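PDB 6QSR: beta-hydroxyacyl-(Acyl-carrier-protein) dehydratase FabA/FabZ from Xenorhabdus doucetiae, which probably acts as a hotdog-fold 3-hydroxyacyl-ACP dehydratase in the type II polyketide pathway to aryl polyene pigments, working as part of a dehydratase heterocomplex. Local coordinates for residues H94-E97 with A101-A104; Q85-W90 with G141-E146; Q43-N46 with V52-Q55; D137-S142 with K166-Q171. All blocks are in the same frame, centred on the assembly; numbering follows the deposited sequence.

Overall arrangement
The four contacts sample one hotdog domain, in which helix 79-97 is wrapped by a curled antiparallel sheet. Contact 3 comes first along the chain, a hairpin at the edge of the sheet. Contact 2 packs the middle of the helix on strand 140-149, its centre about 11 Å from that of contact 3. Contact 1 closes the turn after the same helix, about 15 Å from contact 2 between centres. Contact 4, last along the chain, ties the turn before strand 140-149 to helix 166-174, its centre about 24 Å from that of contact 3. Contacts 2 and 3 thus belong to the helix-on-sheet core, while 1 and 4 close surface loops.

Contact 1. Residues H94-E97 with A101-A104; sequences HRKE and ADSA
Arg95 lays one face of its guanidinium over the side chain of Ser103, with CB of Ser103 3.7 Å from CZ of Arg95 and above the centre of the group. The two belong to the last turn of helix 79-97, the central helix of the hotdog fold, and to the loop that leads from it toward strand 107-116. The chain of Arg95 runs extended from CG to NE (chi2 180°, chi3 175°), which carries the guanidinium along the returning backbone. There its NH2 donates to the carbonyl O of Ala101 at 2.8 Å. The acceptor lies close to the guanidinium plane, while NH2 itself stands tilted out of the carbonyl plane. NH2 also forms a salt bridge with Glu100, so a backbone oxygen and a carboxylate together limit the rotation of the group. The contact is at the surface, and Gln163 touches both Arg95 and Ser103.

One residue on, Lys96 bends at chi2 (-136°) and brings its aliphatic end to the Asp102 carboxylate, with CE 3.5 Å from OD2 of Asp102. The ammonium is held by the carbonyl of Arg30. NZ of Lys96 and OD1 of Asp102 stay 4.2 Å apart, beyond a salt bridge, and a water spans the gap: it accepts from Lys96 NZ at 2.7 Å and donates to Asp102 OD1 at 3.3 Å.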
loop_
_atom_site.group_PDB
_atom_site.type_symbol
_atom_site.label_atom_id
_atom_site.label_comp_id
_atom_site.label_asym_id
_atom_site.label_seq_id
_atom_site.Cartn_x
_atom_site.Cartn_y
_atom_site.Cartn_z
ATOM N N HIS B 94 6.114 19.646 5.379
ATOM C CA HIS B 94 7.447 20.246 5.460
ATOM C C HIS B 94 7.898 20.955 4.185
ATOM O O HIS B 94 8.584 21.976 4.266
ATOM C CB HIS B 94 8.469 19.207 5.924
ATOM C CG HIS B 94 8.342 18.891 7.376
ATOM N ND1 HIS B 94 7.786 17.720 7.842
ATOM C CD2 HIS B 94 8.629 19.634 8.471
ATOM C CE1 HIS B 94 7.772 17.742 9.161
ATOM N NE2 HIS B 94 8.274 18.891 9.569
ATOM N N ARG B 95 7.503 20.438 3.023
ATOM C CA ARG B 95 7.708 21.154 1.755
ATOM C C ARG B 95 6.931 22.479 1.701
ATOM O O ARG B 95 7.456 23.486 1.209
ATOM C CB ARG B 95 7.313 20.289 0.556
ATOM C CG ARG B 95 8.309 19.209 0.183
ATOM C CD ARG B 95 7.768 18.446 -1.012
ATOM N NE ARG B 95 8.695 17.437 -1.536
ATOM C CZ ARG B 95 9.164 17.366 -2.789
ATOM N NH1 ARG B 95 9.998 16.379 -3.115
ATOM N NH2 ARG B 95 8.814 18.245 -3.734
ATOM N N LYS B 96 5.692 22.468 2.199
ATOM C CA LYS B 96 4.851 23.673 2.243
ATOM C C LYS B 96 5.364 24.725 3.226
ATOM O O LYS B 96 5.326 25.918 2.921
ATOM C CB LYS B 96 3.394 23.326 2.566
ATOM C CG LYS B 96 2.718 22.514 1.475
ATOM C CD LYS B 96 1.314 22.992 1.140
ATOM C CE LYS B 96 0.933 22.553 -0.264
ATOM N NZ LYS B 96 -0.523 22.701 -0.523
ATOM N N GLU B 97 5.828 24.281 4.396
ATOM C CA GLU B 97 6.487 25.167 5.369
ATOM C C GLU B 97 7.783 25.776 4.830
ATOM O O GLU B 97 8.100 26.925 5.139
ATOM C CB GLU B 97 6.796 24.429 6.682
ATOM C CG GLU B 97 5.583 24.068 7.538
ATOM C CD GLU B 97 4.722 25.261 7.915
ATOM O OE1 GLU B 97 3.480 25.133 7.870
ATOM O OE2 GLU B 97 5.279 26.326 8.249
ATOM N N ALA B 101 8.504 23.303 -3.939
ATOM C CA ALA B 101 7.508 22.836 -4.909
ATOM C C ALA B 101 6.827 21.573 -4.385
ATOM O O ALA B 101 7.475 20.739 -3.752
ATOM C CB ALA B 101 8.164 22.558 -6.255
ATOM N N ASP B 102 5.523 21.450 -4.632
ATOM C CA ASP B 102 4.765 20.256 -4.246
ATOM C C ASP B 102 5.336 19.020 -4.943
ATOM O O ASP B 102 5.679 19.082 -6.121
ATOM C CB ASP B 102 3.282 20.404 -4.621
ATOM C CG ASP B 102 2.572 21.504 -3.835
ATOM O OD1 ASP B 102 1.398 21.788 -4.157
ATOM O OD2 ASP B 102 3.173 22.085 -2.905
ATOM N N SER B 103 5.467 17.918 -4.208
ATOM C CA SER B 103 5.806 16.628 -4.814
ATOM C C SER B 103 4.662 16.196 -5.738
ATOM O O SER B 103 3.493 16.406 -5.411
ATOM C CB SER B 103 6.044 15.563 -3.736
ATOM O OG SER B 103 6.027 14.259 -4.286
ATOM N N ALA B 104 5.013 15.635 -6.897
ATOM C CA ALA B 104 4.043 15.112 -7.866
ATOM C C ALA B 104 3.948 13.586 -7.855
ATOM O O ALA B 104 3.060 13.022 -8.501
ATOM C CB ALA B 104 4.396 15.597 -9.271
HETATM O O HOH W 1 -1.401 21.192 -2.577
#

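Contact 2. Residues Q85-W90 with G141-E146; sequences QAIGVW and GSFEGE
Helix 79-97 passes strand 140-149 with Ile87 and Phe143 as the nearest residues, their CA atoms 7.5 Å apart, and both direct their CB toward the other segment. Phe143 fills the gap with its ring and is touched in two different ways. Ile87 covers one face: its CG2 makes a CH-pi contact 3.8 Å from the centroid of the Phe143 ring, and CG1 lies over the rim at 3.6 Å from CG of Phe143. CD1 of Ile87 continues past the ring to CB of Phe143, the two chains lying alongside and antiparallel. Trp90, one helical turn on, takes the far edge. CZ of Phe143 points onto a face of the indole, 3.6 Å from CE3 of Trp90, in a T-shaped pair whose planes meet at 71°. CG of Trp90 lies anti to the backbone N (chi1 -177°), directing the indole toward Phe143, and chi2 of 88° turns its face to that ring. All three side chains are buried; Ile87 also touches Met131, Leu159 and Thr161, and Phe143 touches Leu133, on the flanking strands. A long central helix, its inward side apolar, lying in the concave side of a curled antiparallel sheet is characteristic of the hotdog fold.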
loop_
_atom_site.group_PDB
_atom_site.type_symbol
_atom_site.label_atom_id
_atom_site.label_comp_id
_atom_site.label_asym_id
_atom_site.label_seq_id
_atom_site.Cartn_x
_atom_site.Cartn_y
_atom_site.Cartn_z
ATOM N N GLN B 85 0.753 6.901 3.252
ATOM C CA GLN B 85 0.179 8.224 3.024
ATOM C C GLN B 85 0.419 9.179 4.182
ATOM O O GLN B 85 0.609 10.363 3.947
ATOM C CB GLN B 85 -1.303 8.138 2.659
ATOM C CG GLN B 85 -1.488 7.635 1.240
ATOM C CD GLN B 85 -2.920 7.670 0.755
ATOM O OE1 GLN B 85 -3.744 8.446 1.246
ATOM N NE2 GLN B 85 -3.224 6.831 -0.223
ATOM N N ALA B 86 0.454 8.670 5.415
ATOM C CA ALA B 86 0.824 9.493 6.563
ATOM C C ALA B 86 2.242 10.049 6.417
ATOM O O ALA B 86 2.481 11.213 6.728
ATOM C CB ALA B 86 0.693 8.709 7.867
ATOM N N ILE B 87 3.153 9.229 5.894
ATOM C CA ILE B 87 4.525 9.649 5.621
ATOM C C ILE B 87 4.497 10.716 4.524
ATOM O O ILE B 87 5.236 11.708 4.591
ATOM C CB ILE B 87 5.439 8.457 5.209
ATOM C CG1 ILE B 87 5.595 7.454 6.360
ATOM C CG2 ILE B 87 6.820 8.958 4.776
ATOM C CD1 ILE B 87 6.076 6.085 5.911
ATOM N N GLY B 88 3.650 10.498 3.519
ATOM C CA GLY B 88 3.390 11.487 2.469
ATOM C C GLY B 88 2.920 12.840 2.977
ATOM O O GLY B 88 3.367 13.880 2.477
ATOM N N VAL B 89 2.027 12.825 3.968
ATOM C CA VAL B 89 1.541 14.046 4.614
ATOM C C VAL B 89 2.699 14.754 5.328
ATOM O O VAL B 89 2.861 15.969 5.184
ATOM C CB VAL B 89 0.386 13.752 5.603
ATOM C CG1 VAL B 89 0.072 14.965 6.478
ATOM C CG2 VAL B 89 -0.868 13.298 4.851
ATOM N N TRP B 90 3.493 13.996 6.090
ATOM C CA TRP B 90 4.703 14.523 6.727
ATOM C C TRP B 90 5.595 15.300 5.756
ATOM O O TRP B 90 5.930 16.458 6.023
ATOM C CB TRP B 90 5.502 13.410 7.410
ATOM C CG TRP B 90 6.707 13.901 8.142
ATOM C CD1 TRP B 90 6.764 14.328 9.437
ATOM C CD2 TRP B 90 8.031 14.017 7.620
ATOM N NE1 TRP B 90 8.045 14.692 9.756
ATOM C CE2 TRP B 90 8.843 14.522 8.654
ATOM C CE3 TRP B 90 8.608 13.762 6.368
ATOM C CZ2 TRP B 90 10.209 14.773 8.478
ATOM C CZ3 TRP B 90 9.967 13.999 6.195
ATOM C CH2 TRP B 90 10.751 14.509 7.242
ATOM N N GLY B 141 12.901 8.123 2.523
ATOM C CA GLY B 141 12.414 8.244 3.896
ATOM C C GLY B 141 12.257 6.878 4.529
ATOM O O GLY B 141 11.882 5.922 3.855
ATOM N N SER B 142 12.554 6.789 5.824
ATOM C CA SER B 142 12.404 5.554 6.583
ATOM C C SER B 142 11.661 5.879 7.879
ATOM O O SER B 142 12.087 6.756 8.625
ATOM C CB SER B 142 13.773 4.952 6.877
ATOM O OG SER B 142 13.631 3.712 7.537
ATOM N N PHE B 143 10.535 5.199 8.118
ATOM C CA PHE B 143 9.638 5.522 9.230
ATOM C C PHE B 143 9.159 4.263 9.939
ATOM O O PHE B 143 8.887 3.255 9.288
ATOM C CB PHE B 143 8.396 6.274 8.726
ATOM C CG PHE B 143 8.648 7.703 8.319
ATOM C CD1 PHE B 143 9.277 8.003 7.111
ATOM C CD2 PHE B 143 8.203 8.754 9.113
ATOM C CE1 PHE B 143 9.504 9.323 6.729
ATOM C CE2 PHE B 143 8.413 10.073 8.731
ATOM C CZ PHE B 143 9.063 10.356 7.539
ATOM N N GLU B 144 9.050 4.334 11.265
ATOM C CA GLU B 144 8.351 3.309 12.052
ATOM C C GLU B 144 6.934 3.823 12.293
ATOM O O GLU B 144 6.723 5.041 12.374
ATOM C CB GLU B 144 9.070 3.065 13.374
ATOM C CG GLU B 144 8.607 1.817 14.111
ATOM C CD GLU B 144 9.573 1.390 15.205
ATOM O OE1 GLU B 144 9.656 0.170 15.468
ATOM O OE2 GLU B 144 10.253 2.263 15.794
ATOM N N GLY B 145 5.973 2.906 12.408
ATOM C CA GLY B 145 4.557 3.277 12.425
ATOM C C GLY B 145 3.652 2.476 13.334
ATOM O O GLY B 145 3.944 1.337 13.675
ATOM N N GLU B 146 2.533 3.090 13.700
ATOM C CA GLU B 146 1.514 2.444 14.506
ATOM C C GLU B 146 0.121 2.902 14.056
ATOM O O GLU B 146 -0.105 4.105 13.861
ATOM C CB GLU B 146 1.772 2.790 15.969
ATOM C CG GLU B 146 0.726 2.348 16.973
ATOM C CD GLU B 146 0.965 3.002 18.318
ATOM O OE1 GLU B 146 0.167 3.889 18.696
ATOM O OE2 GLU B 146 1.973 2.653 18.974
#

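Contact 3. Residues Q43-N46 with V52-Q55; sequences QVIN and VHCQ
A classic beta bulge interrupts this hairpin of strands 43-48 and 51-57, where Ile45 and Asn46 together face His53. The carbonyl O of His53 accepts from two successive amides, Ile45 N at 2.8 Å and Asn46 N at 3.0 Å, and His53 N returns a nearly straight bond (175°) to Asn46 O. Before the bulge the pairing is regular: Gln43 and Gln55 form an antiparallel hydrogen-bonded pair, with Gln55 N to Gln43 O at 2.8 Å, and Val44 with Cys54 a non-hydrogen-bonded one.

The face carrying Val44 and Cys54 belongs to the interior of the hotdog fold, where both meet Val89 of helix 79-97 and Val52 meets Trp90. On that inner side, SG of Cys54 comes within 4.2 Å of CA of Val44.

At the bulge the CB of Ile45 points toward the partner strand, over the imidazole of His53. CB of Ile45 sits 3.8 Å from the centroid of that ring, almost on its normal, while its CG2 reaches ND1 of His53 at 3.6 Å. The other branch, CG1, turns to CB of Gln55 at 3.9 Å. Asp128 on strand 126-133 accepts from both His53 NE2 and Gln55 NE2, fixing the two polar ends beside the isoleucine.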
loop_
_atom_site.group_PDB
_atom_site.type_symbol
_atom_site.label_atom_id
_atom_site.label_comp_id
_atom_site.label_asym_id
_atom_site.label_seq_id
_atom_site.Cartn_x
_atom_site.Cartn_y
_atom_site.Cartn_z
ATOM N N GLN B 43 -8.039 13.255 7.951
ATOM C CA GLN B 43 -7.712 14.362 8.848
ATOM C C GLN B 43 -6.228 14.350 9.248
ATOM O O GLN B 43 -5.714 13.305 9.657
ATOM C CB GLN B 43 -8.590 14.225 10.092
ATOM C CG GLN B 43 -8.547 15.384 11.070
ATOM C CD GLN B 43 -9.766 16.282 11.005
ATOM O OE1 GLN B 43 -10.259 16.618 9.924
ATOM N NE2 GLN B 43 -10.260 16.683 12.174
ATOM N N VAL B 44 -5.551 15.499 9.119
ATOM C CA VAL B 44 -4.225 15.696 9.734
ATOM C C VAL B 44 -4.479 16.139 11.176
ATOM O O VAL B 44 -5.158 17.138 11.403
ATOM C CB VAL B 44 -3.366 16.773 9.026
ATOM C CG1 VAL B 44 -1.950 16.787 9.584
ATOM C CG2 VAL B 44 -3.298 16.530 7.533
ATOM N N ILE B 45 -3.949 15.387 12.138
ATOM C CA ILE B 45 -4.094 15.709 13.564
ATOM C C ILE B 45 -2.870 16.486 14.067
ATOM O O ILE B 45 -3.011 17.487 14.771
ATOM C CB ILE B 45 -4.304 14.433 14.408
ATOM C CG1 ILE B 45 -5.524 13.625 13.927
ATOM C CG2 ILE B 45 -4.474 14.771 15.884
ATOM C CD1 ILE B 45 -6.862 14.327 14.046
ATOM N N ASN B 46 -1.674 16.017 13.728
ATOM C CA ASN B 46 -0.443 16.685 14.153
ATOM C C ASN B 46 0.708 16.357 13.217
ATOM O O ASN B 46 0.761 15.259 12.642
ATOM C CB ASN B 46 -0.079 16.282 15.589
ATOM C CG ASN B 46 0.469 17.438 16.392
ATOM O OD1 ASN B 46 1.614 17.847 16.208
ATOM N ND2 ASN B 46 -0.353 17.981 17.286
ATOM N N VAL B 52 4.265 12.317 12.567
ATOM C CA VAL B 52 2.998 12.687 11.951
ATOM C C VAL B 52 1.869 11.819 12.504
ATOM O O VAL B 52 2.041 10.603 12.696
ATOM C CB VAL B 52 3.064 12.637 10.393
ATOM C CG1 VAL B 52 3.484 11.259 9.883
ATOM C CG2 VAL B 52 1.735 13.054 9.773
ATOM N N HIS B 53 0.740 12.466 12.788
ATOM C CA HIS B 53 -0.487 11.816 13.237
ATOM C C HIS B 53 -1.617 12.235 12.296
ATOM O O HIS B 53 -1.915 13.435 12.156
ATOM C CB HIS B 53 -0.807 12.250 14.664
ATOM C CG HIS B 53 -2.033 11.616 15.254
ATOM N ND1 HIS B 53 -2.456 11.905 16.533
ATOM C CD2 HIS B 53 -2.918 10.712 14.767
ATOM C CE1 HIS B 53 -3.554 11.222 16.801
ATOM N NE2 HIS B 53 -3.851 10.484 15.750
ATOM N N CYS B 54 -2.232 11.231 11.668
ATOM C CA CYS B 54 -3.385 11.402 10.795
ATOM C C CYS B 54 -4.484 10.439 11.211
ATOM O O CYS B 54 -4.238 9.441 11.903
ATOM C CB CYS B 54 -3.022 11.127 9.335
ATOM S SG CYS B 54 -1.908 12.331 8.596
ATOM N N GLN B 55 -5.689 10.727 10.746
ATOM C CA GLN B 55 -6.867 10.009 11.167
ATOM C C GLN B 55 -7.763 9.671 9.988
ATOM O O GLN B 55 -7.814 10.401 8.995
ATOM C CB GLN B 55 -7.627 10.846 12.201
ATOM C CG GLN B 55 -8.571 10.050 13.074
ATOM C CD GLN B 55 -9.096 10.856 14.250
ATOM O OE1 GLN B 55 -9.918 11.748 14.075
ATOM N NE2 GLN B 55 -8.638 10.529 15.458
#

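Contact 4. Residues D137-S142 with K166-Q171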
loop_
_atom_site.group_PDB
_atom_site.type_symbol
_atom_site.label_atom_id
_atom_site.label_comp_id
_atom_site.label_asym_id
_atom_site.label_seq_id
_atom_site.Cartn_x
_atom_site.Cartn_y
_atom_site.Cartn_z
ATOM N N ASP B 137 16.169 11.911 3.720
ATOM C CA ASP B 137 16.985 12.828 2.899
ATOM C C ASP B 137 16.113 13.452 1.790
ATOM O O ASP B 137 14.888 13.348 1.851
ATOM C CB ASP B 137 18.221 12.097 2.351
ATOM C CG ASP B 137 17.872 10.928 1.445
ATOM O OD1 ASP B 137 18.445 9.837 1.644
ATOM O OD2 ASP B 137 17.043 11.089 0.532
ATOM N N GLU B 138 16.723 14.095 0.791
ATOM C CA GLU B 138 15.966 14.741 -0.300
ATOM C C GLU B 138 14.766 13.902 -0.770
ATOM O O GLU B 138 13.650 14.418 -0.868
ATOM C CB GLU B 138 16.893 15.068 -1.492
ATOM C CG GLU B 138 16.276 15.896 -2.625
ATOM C CD GLU B 138 16.042 17.356 -2.263
ATOM O OE1 GLU B 138 16.774 18.227 -2.783
ATOM O OE2 GLU B 138 15.122 17.640 -1.467
ATOM N N LYS B 139 15.002 12.613 -1.023
ATOM C CA LYS B 139 14.004 11.740 -1.662
ATOM C C LYS B 139 13.586 10.502 -0.852
ATOM O O LYS B 139 12.399 10.163 -0.846
ATOM C CB LYS B 139 14.499 11.346 -3.061
ATOM C CG LYS B 139 14.595 12.547 -4.000
ATOM C CD LYS B 139 15.498 12.320 -5.199
ATOM C CE LYS B 139 15.857 13.640 -5.872
ATOM N NZ LYS B 139 14.667 14.420 -6.321
ATOM N N PHE B 140 14.544 9.854 -0.175
ATOM C CA PHE B 140 14.287 8.622 0.583
ATOM C C PHE B 140 13.850 8.915 2.020
ATOM O O PHE B 140 14.368 9.830 2.659
ATOM C CB PHE B 140 15.534 7.732 0.604
ATOM C CG PHE B 140 15.989 7.284 -0.758
ATOM C CD1 PHE B 140 17.174 7.762 -1.301
ATOM C CD2 PHE B 140 15.237 6.381 -1.495
ATOM C CE1 PHE B 140 17.597 7.350 -2.551
ATOM C CE2 PHE B 140 15.654 5.967 -2.745
ATOM C CZ PHE B 140 16.836 6.451 -3.275
ATOM N N GLY B 141 12.901 8.123 2.523
ATOM C CA GLY B 141 12.414 8.244 3.896
ATOM C C GLY B 141 12.257 6.878 4.529
ATOM O O GLY B 141 11.882 5.922 3.855
ATOM N N SER B 142 12.554 6.789 5.824
ATOM C CA SER B 142 12.404 5.554 6.583
ATOM C C SER B 142 11.661 5.879 7.879
ATOM O O SER B 142 12.087 6.756 8.625
ATOM C CB SER B 142 13.773 4.952 6.877
ATOM O OG SER B 142 13.631 3.712 7.537
ATOM N N LYS B 166 9.645 13.342 -11.839
ATOM C CA LYS B 166 9.100 12.701 -13.043
ATOM C C LYS B 166 10.205 12.219 -14.000
ATOM O O LYS B 166 10.088 11.140 -14.580
ATOM C CB LYS B 166 8.145 13.665 -13.759
ATOM C CG LYS B 166 7.622 13.210 -15.113
ATOM C CD LYS B 166 6.805 11.933 -15.033
ATOM C CE LYS B 166 6.140 11.672 -16.377
ATOM N NZ LYS B 166 5.292 10.455 -16.372
ATOM N N THR B 167 11.266 13.014 -14.159
ATOM C CA THR B 167 12.393 12.657 -15.038
ATOM C C THR B 167 13.192 11.483 -14.480
ATOM O O THR B 167 13.626 10.606 -15.228
ATOM C CB THR B 167 13.335 13.858 -15.259
ATOM O OG1 THR B 167 12.575 14.978 -15.725
ATOM C CG2 THR B 167 14.423 13.529 -16.284
ATOM N N GLU B 168 13.378 11.477 -13.164
ATOM C CA GLU B 168 14.033 10.372 -12.465
ATOM C C GLU B 168 13.267 9.064 -12.700
ATOM O O GLU B 168 13.861 8.017 -12.971
ATOM C CB GLU B 168 14.106 10.698 -10.972
ATOM C CG GLU B 168 15.050 9.834 -10.158
ATOM C CD GLU B 168 15.188 10.316 -8.719
ATOM O OE1 GLU B 168 15.940 9.673 -7.956
ATOM O OE2 GLU B 168 14.545 11.327 -8.345
ATOM N N LEU B 169 11.945 9.153 -12.620
ATOM C CA LEU B 169 11.064 8.018 -12.868
ATOM C C LEU B 169 11.143 7.494 -14.308
ATOM O O LEU B 169 11.150 6.279 -14.519
ATOM C CB LEU B 169 9.625 8.400 -12.518
ATOM C CG LEU B 169 8.578 7.295 -12.504
ATOM C CD1 LEU B 169 8.932 6.224 -11.492
ATOM C CD2 LEU B 169 7.229 7.911 -12.180
ATOM N N ILE B 170 11.202 8.405 -15.281
ATOM C CA ILE B 170 11.405 8.045 -16.700
ATOM C C ILE B 170 12.727 7.300 -16.902
ATOM O O ILE B 170 12.769 6.286 -17.604
ATOM C CB ILE B 170 11.371 9.294 -17.627
ATOM C CG1 ILE B 170 9.950 9.869 -17.705
ATOM C CG2 ILE B 170 11.867 8.958 -19.036
ATOM C CD1 ILE B 170 9.882 11.337 -18.095
ATOM N N GLN B 171 13.796 7.833 -16.311
ATOM C CA GLN B 171 15.118 7.192 -16.339
ATOM C C GLN B 171 15.097 5.807 -15.687
ATOM O O GLN B 171 15.715 4.872 -16.197
ATOM C CB GLN B 171 16.171 8.088 -15.669
ATOM C CG GLN B 171 16.509 9.333 -16.485
ATOM C CD GLN B 171 17.344 10.359 -15.734
ATOM O OE1 GLN B 171 17.283 11.552 -16.028
ATOM N NE2 GLN B 171 18.134 9.902 -14.772
#
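Lys139 and Glu168 reach toward each other from a turn and a helix whose backbones stay well apart, their CA atoms 10.9 Å from one another. Glu168 covers its share with a fully extended chain: CG is anti to the backbone N (chi1 -165°) and chi2 is 174°, and the two anti torsions hold the carboxylate out from the helix. Lys139 is extended through chi2 and chi3 but folds at its last torsion (chi4 -58°). CD makes the closest approach, 3.4 Å from OE2 of Glu168; the bend at chi4 turns NZ toward Asn165 and leaves it no nearer to the carboxylate than CE. The ammonium forms just a long salt bridge, NZ of Lys139 to OE2 of Glu168 at 3.7 Å. Both polar ends have stronger partners: Asn165 OD1 takes NZ of Lys139, and the hydroxyl of Tyr162 bonds to OE1 of Glu168.

The lysine's backbone is set by an Asx turn. OD2 of Asp137 accepts from Lys139 N at 3.0 Å, nearly along the C-O axis, and from Phe140 N at 2.9 Å, from above the carboxylate plane. Two amides thus grip one oxygen and hold the turn.

At the surface, this pair bridges the turn leading into strand 140-149 and the first turns of helix 166-174, where Leu169 packs against Met107 of strand 107-116 and Gln36 of the partner chain.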